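Local structure of universal stress protein (3LOQ) at residues M164-A176 against I243-M257. The protein binds AMP and belongs to the universal stress protein A family, though its cellular role is not established. Sequence-based numbering, arbitrary orientation.
Sequences MVVNSLFDRVLVA and ILAKREEINATTIFM
Parallel pairing of strand 172-176 with strand 254-257, in the C-terminal alpha/beta part of the chain, which matches the universal stress protein family, brings L174 against I255 and V175 against F256. Three backbone bonds, L174 N to T254 O (3.1 Å), F256 N to L174 O (2.8 Å) and A176 N to F256 O, hold the paired strands in register. T253 reaches across to the turn at 168-171 that leads into strand 172-176. T253 OG1 stands between its own backbone N and carbonyl carbon (chi1 53°), where it accepts R172 N at 2.9 Å and lies 2.6 Å from L169 O, while T253 N starts the backbone series on a lone pair of R172 O.

Helix 239-249 is the connection of a beta-alpha-beta crossover from strand 230-235 to strand 254-258, in a parallel sheet region where strand 172-176 sits between strands 200-206 and 254-258. Segment 243-249 of this helix runs nearly antiparallel to strand 172-176 (163°) and ends in a Schellman motif with N251 as the C-prime residue. L174 fills the layer between helix and sheet: L174 CD2 lies 3.6 Å from R247 N, and CB touches A252 CB. Farther along, A176 CB meets I243 CD1.

On the other face of the sheet, V173 CG1 sits over the centre of the F256 ring in a CH-pi contact, 4.0 Å from the centroid. F170 CE1 approaches the edge of that ring, near F256 CZ, and A190 of helix 181-197 also touches F256.

R172 reaches the turn after the helix: R172 NH1 donates to N251 O at 2.7 Å, in the carbonyl plane but bent at the hydrogen (139°), and T253 CG2 lies over one guanidinium face. A leucine here would probably leave N251 O without this donor and the T253 methyl without the flat guanidinium against it.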
# COMPACT_ATOMS: atom_id res chain seq x y z
N MSE A 164 1.02 -14.39 3.41
CA MSE A 164 1.31 -15.45 2.45
C MSE A 164 2.70 -15.35 1.80
O MSE A 164 3.27 -16.36 1.38
CB MSE A 164 0.23 -15.53 1.37
CG MSE A 164 0.41 -16.73 0.43
SE MSE A 164 -0.94 -16.88 -0.97
CE MSE A 164 -2.51 -17.14 0.17
N VAL A 165 3.25 -14.15 1.69
CA VAL A 165 4.51 -14.01 0.97
C VAL A 165 5.64 -13.31 1.75
O VAL A 165 6.47 -12.61 1.15
CB VAL A 165 4.30 -13.35 -0.42
CG1 VAL A 165 3.57 -14.32 -1.34
CG2 VAL A 165 3.53 -12.03 -0.29
N VAL A 166 5.70 -13.52 3.06
CA VAL A 166 6.79 -12.93 3.85
C VAL A 166 8.13 -13.49 3.39
O VAL A 166 8.23 -14.65 2.97
CB VAL A 166 6.60 -13.10 5.36
CG1 VAL A 166 5.30 -12.42 5.81
CG2 VAL A 166 6.60 -14.56 5.72
N ASN A 167 9.15 -12.64 3.43
CA ASN A 167 10.47 -12.95 2.89
C ASN A 167 10.51 -13.12 1.35
O ASN A 167 11.57 -13.40 0.78
CB ASN A 167 11.06 -14.16 3.61
CG ASN A 167 11.17 -13.92 5.11
OD1 ASN A 167 11.56 -12.84 5.55
ND2 ASN A 167 10.83 -14.94 5.90
N SER A 168 9.37 -12.94 0.70
CA SER A 168 9.28 -13.12 -0.75
C SER A 168 8.55 -11.95 -1.39
O SER A 168 8.19 -11.99 -2.57
CB SER A 168 8.52 -14.40 -1.07
OG SER A 168 9.22 -15.51 -0.57
N LEU A 169 8.34 -10.90 -0.61
CA LEU A 169 7.47 -9.81 -1.01
C LEU A 169 7.77 -9.30 -2.43
O LEU A 169 6.87 -9.18 -3.27
CB LEU A 169 7.53 -8.68 0.01
CG LEU A 169 6.51 -7.56 -0.27
CD1 LEU A 169 5.11 -8.13 -0.36
CD2 LEU A 169 6.59 -6.52 0.80
N PHE A 170 9.03 -9.01 -2.71
CA PHE A 170 9.38 -8.47 -4.03
C PHE A 170 9.99 -9.46 -5.00
O PHE A 170 10.71 -9.04 -5.90
CB PHE A 170 10.32 -7.27 -3.88
CG PHE A 170 9.82 -6.24 -2.93
CD1 PHE A 170 8.66 -5.52 -3.22
CD2 PHE A 170 10.50 -5.97 -1.75
CE1 PHE A 170 8.19 -4.54 -2.34
CE2 PHE A 170 10.05 -5.00 -0.87
CZ PHE A 170 8.88 -4.29 -1.16
N ASP A 171 9.72 -10.75 -4.85
CA ASP A 171 10.29 -11.74 -5.79
C ASP A 171 9.65 -11.67 -7.18
O ASP A 171 10.34 -11.75 -8.18
CB ASP A 171 10.18 -13.17 -5.25
CG ASP A 171 11.10 -13.43 -4.07
OD1 ASP A 171 11.83 -12.50 -3.65
OD2 ASP A 171 11.09 -14.57 -3.57
N ARG A 172 8.33 -11.53 -7.23
CA ARG A 172 7.62 -11.44 -8.50
C ARG A 172 6.65 -10.27 -8.41
O ARG A 172 5.58 -10.37 -7.82
CB ARG A 172 6.87 -12.75 -8.81
CG ARG A 172 7.73 -13.92 -9.36
CD ARG A 172 7.17 -15.31 -8.94
NE ARG A 172 7.88 -15.82 -7.77
CZ ARG A 172 7.31 -16.32 -6.67
NH1 ARG A 172 5.99 -16.40 -6.57
NH2 ARG A 172 8.06 -16.73 -5.66
N VAL A 173 7.07 -9.14 -8.94
CA VAL A 173 6.25 -7.94 -8.85
C VAL A 173 5.42 -7.79 -10.11
O VAL A 173 5.96 -7.79 -11.22
CB VAL A 173 7.12 -6.71 -8.65
CG1 VAL A 173 6.25 -5.45 -8.59
CG2 VAL A 173 7.95 -6.89 -7.38
N LEU A 174 4.11 -7.68 -9.93
CA LEU A 174 3.16 -7.44 -11.02
C LEU A 174 2.69 -5.98 -11.02
O LEU A 174 2.13 -5.49 -10.03
CB LEU A 174 1.95 -8.37 -10.88
CG LEU A 174 0.81 -8.14 -11.88
CD1 LEU A 174 1.25 -8.25 -13.35
CD2 LEU A 174 -0.33 -9.10 -11.59
N VAL A 175 2.90 -5.30 -12.13
CA VAL A 175 2.50 -3.90 -12.24
C VAL A 175 1.31 -3.76 -13.17
O VAL A 175 1.38 -4.09 -14.34
CB VAL A 175 3.66 -3.01 -12.73
CG1 VAL A 175 3.25 -1.55 -12.73
CG2 VAL A 175 4.90 -3.23 -11.86
N ALA A 176 0.20 -3.30 -12.62
CA ALA A 176 -0.92 -2.90 -13.46
C ALA A 176 -0.54 -1.56 -14.09
O ALA A 176 -0.30 -0.58 -13.38
CB ALA A 176 -2.18 -2.79 -12.61
N ILE A 243 -6.31 -8.39 -13.76
CA ILE A 243 -5.17 -8.20 -12.88
C ILE A 243 -5.02 -9.31 -11.85
O ILE A 243 -3.93 -9.84 -11.68
CB ILE A 243 -5.25 -6.84 -12.17
CG1 ILE A 243 -5.02 -5.73 -13.20
CG2 ILE A 243 -4.25 -6.78 -10.99
CD1 ILE A 243 -5.46 -4.34 -12.71
N LEU A 244 -6.11 -9.66 -11.17
CA LEU A 244 -6.07 -10.73 -10.17
C LEU A 244 -5.83 -12.10 -10.81
O LEU A 244 -5.14 -12.96 -10.24
CB LEU A 244 -7.37 -10.75 -9.36
CG LEU A 244 -7.51 -9.61 -8.36
CD1 LEU A 244 -8.93 -9.51 -7.88
CD2 LEU A 244 -6.57 -9.78 -7.19
N ALA A 245 -6.41 -12.30 -11.99
CA ALA A 245 -6.22 -13.53 -12.72
C ALA A 245 -4.75 -13.68 -13.11
O ALA A 245 -4.21 -14.78 -13.05
CB ALA A 245 -7.09 -13.55 -13.96
N LYS A 246 -4.12 -12.58 -13.49
CA LYS A 246 -2.71 -12.63 -13.87
C LYS A 246 -1.87 -12.93 -12.65
O LYS A 246 -0.97 -13.76 -12.71
CB LYS A 246 -2.24 -11.30 -14.45
CG LYS A 246 -1.80 -11.34 -15.89
CD LYS A 246 -0.87 -12.48 -16.22
CE LYS A 246 -1.03 -12.81 -17.70
NZ LYS A 246 -0.85 -14.26 -18.03
N ARG A 247 -2.16 -12.25 -11.55
CA ARG A 247 -1.40 -12.45 -10.32
C ARG A 247 -1.36 -13.94 -9.96
O ARG A 247 -0.33 -14.46 -9.54
CB ARG A 247 -2.02 -11.67 -9.15
CG ARG A 247 -1.09 -11.65 -7.93
CD ARG A 247 -1.73 -12.15 -6.66
NE ARG A 247 -2.27 -13.50 -6.74
CZ ARG A 247 -1.57 -14.60 -6.47
NH1 ARG A 247 -0.30 -14.53 -6.11
NH2 ARG A 247 -2.15 -15.79 -6.55
N GLU A 248 -2.49 -14.61 -10.12
CA GLU A 248 -2.59 -16.03 -9.84
C GLU A 248 -1.77 -16.82 -10.86
O GLU A 248 -1.05 -17.76 -10.53
CB GLU A 248 -4.06 -16.46 -9.91
CG GLU A 248 -4.29 -17.95 -10.08
CD GLU A 248 -4.04 -18.73 -8.80
OE1 GLU A 248 -2.87 -18.81 -8.35
OE2 GLU A 248 -5.02 -19.28 -8.24
N GLU A 249 -1.89 -16.42 -12.11
CA GLU A 249 -1.33 -17.18 -13.20
C GLU A 249 0.20 -17.25 -13.15
O GLU A 249 0.78 -18.26 -13.51
CB GLU A 249 -1.80 -16.57 -14.51
CG GLU A 249 -1.64 -17.44 -15.72
CD GLU A 249 -2.15 -16.74 -16.95
OE1 GLU A 249 -2.99 -15.82 -16.79
OE2 GLU A 249 -1.71 -17.10 -18.07
N ILE A 250 0.83 -16.19 -12.67
CA ILE A 250 2.29 -16.12 -12.59
C ILE A 250 2.75 -16.13 -11.13
O ILE A 250 3.93 -15.95 -10.84
CB ILE A 250 2.81 -14.83 -13.19
CG1 ILE A 250 2.19 -13.64 -12.46
CG2 ILE A 250 2.51 -14.74 -14.68
CD1 ILE A 250 2.43 -12.33 -13.16
N ASN A 251 1.82 -16.31 -10.21
CA ASN A 251 2.12 -16.21 -8.78
C ASN A 251 2.90 -14.97 -8.33
O ASN A 251 3.88 -15.08 -7.60
CB ASN A 251 2.81 -17.49 -8.30
CG ASN A 251 1.81 -18.58 -8.02
OD1 ASN A 251 1.06 -18.52 -7.03
ND2 ASN A 251 1.76 -19.57 -8.91
N ALA A 252 2.45 -13.79 -8.74
CA ALA A 252 3.07 -12.56 -8.31
C ALA A 252 3.07 -12.49 -6.79
O ALA A 252 2.12 -12.93 -6.15
CB ALA A 252 2.32 -11.36 -8.91
N THR A 253 4.12 -11.94 -6.20
CA THR A 253 4.21 -11.78 -4.75
C THR A 253 3.68 -10.42 -4.24
O THR A 253 3.43 -10.24 -3.05
CB THR A 253 5.66 -11.97 -4.29
OG1 THR A 253 6.51 -11.09 -5.05
CG2 THR A 253 6.11 -13.40 -4.55
N THR A 254 3.51 -9.46 -5.14
CA THR A 254 2.90 -8.19 -4.77
C THR A 254 2.38 -7.54 -6.04
O THR A 254 2.84 -7.87 -7.13
CB THR A 254 3.90 -7.29 -4.02
OG1 THR A 254 3.23 -6.12 -3.50
CG2 THR A 254 5.01 -6.85 -4.93
N ILE A 255 1.41 -6.65 -5.90
CA ILE A 255 0.88 -5.92 -7.05
C ILE A 255 1.15 -4.44 -6.85
O ILE A 255 0.85 -3.90 -5.78
CB ILE A 255 -0.63 -6.11 -7.19
CG1 ILE A 255 -0.95 -7.56 -7.54
CG2 ILE A 255 -1.17 -5.20 -8.27
CD1 ILE A 255 -2.42 -7.93 -7.28
N PHE A 256 1.75 -3.79 -7.85
CA PHE A 256 1.97 -2.35 -7.79
C PHE A 256 0.99 -1.72 -8.77
O PHE A 256 0.76 -2.26 -9.85
CB PHE A 256 3.38 -1.97 -8.22
CG PHE A 256 4.44 -2.18 -7.17
CD1 PHE A 256 4.22 -3.02 -6.09
CD2 PHE A 256 5.67 -1.55 -7.28
CE1 PHE A 256 5.21 -3.22 -5.12
CE2 PHE A 256 6.67 -1.74 -6.32
CZ PHE A 256 6.43 -2.59 -5.24
N MSE A 257 0.43 -0.58 -8.39
CA MSE A 257 -0.48 0.13 -9.30
C MSE A 257 -0.51 1.63 -9.00
O MSE A 257 0.03 2.07 -7.98
CB MSE A 257 -1.89 -0.48 -9.24
CG MSE A 257 -2.56 -0.38 -7.89
SE MSE A 257 -4.09 -1.62 -7.69
CE MSE A 257 -5.02 -1.27 -9.37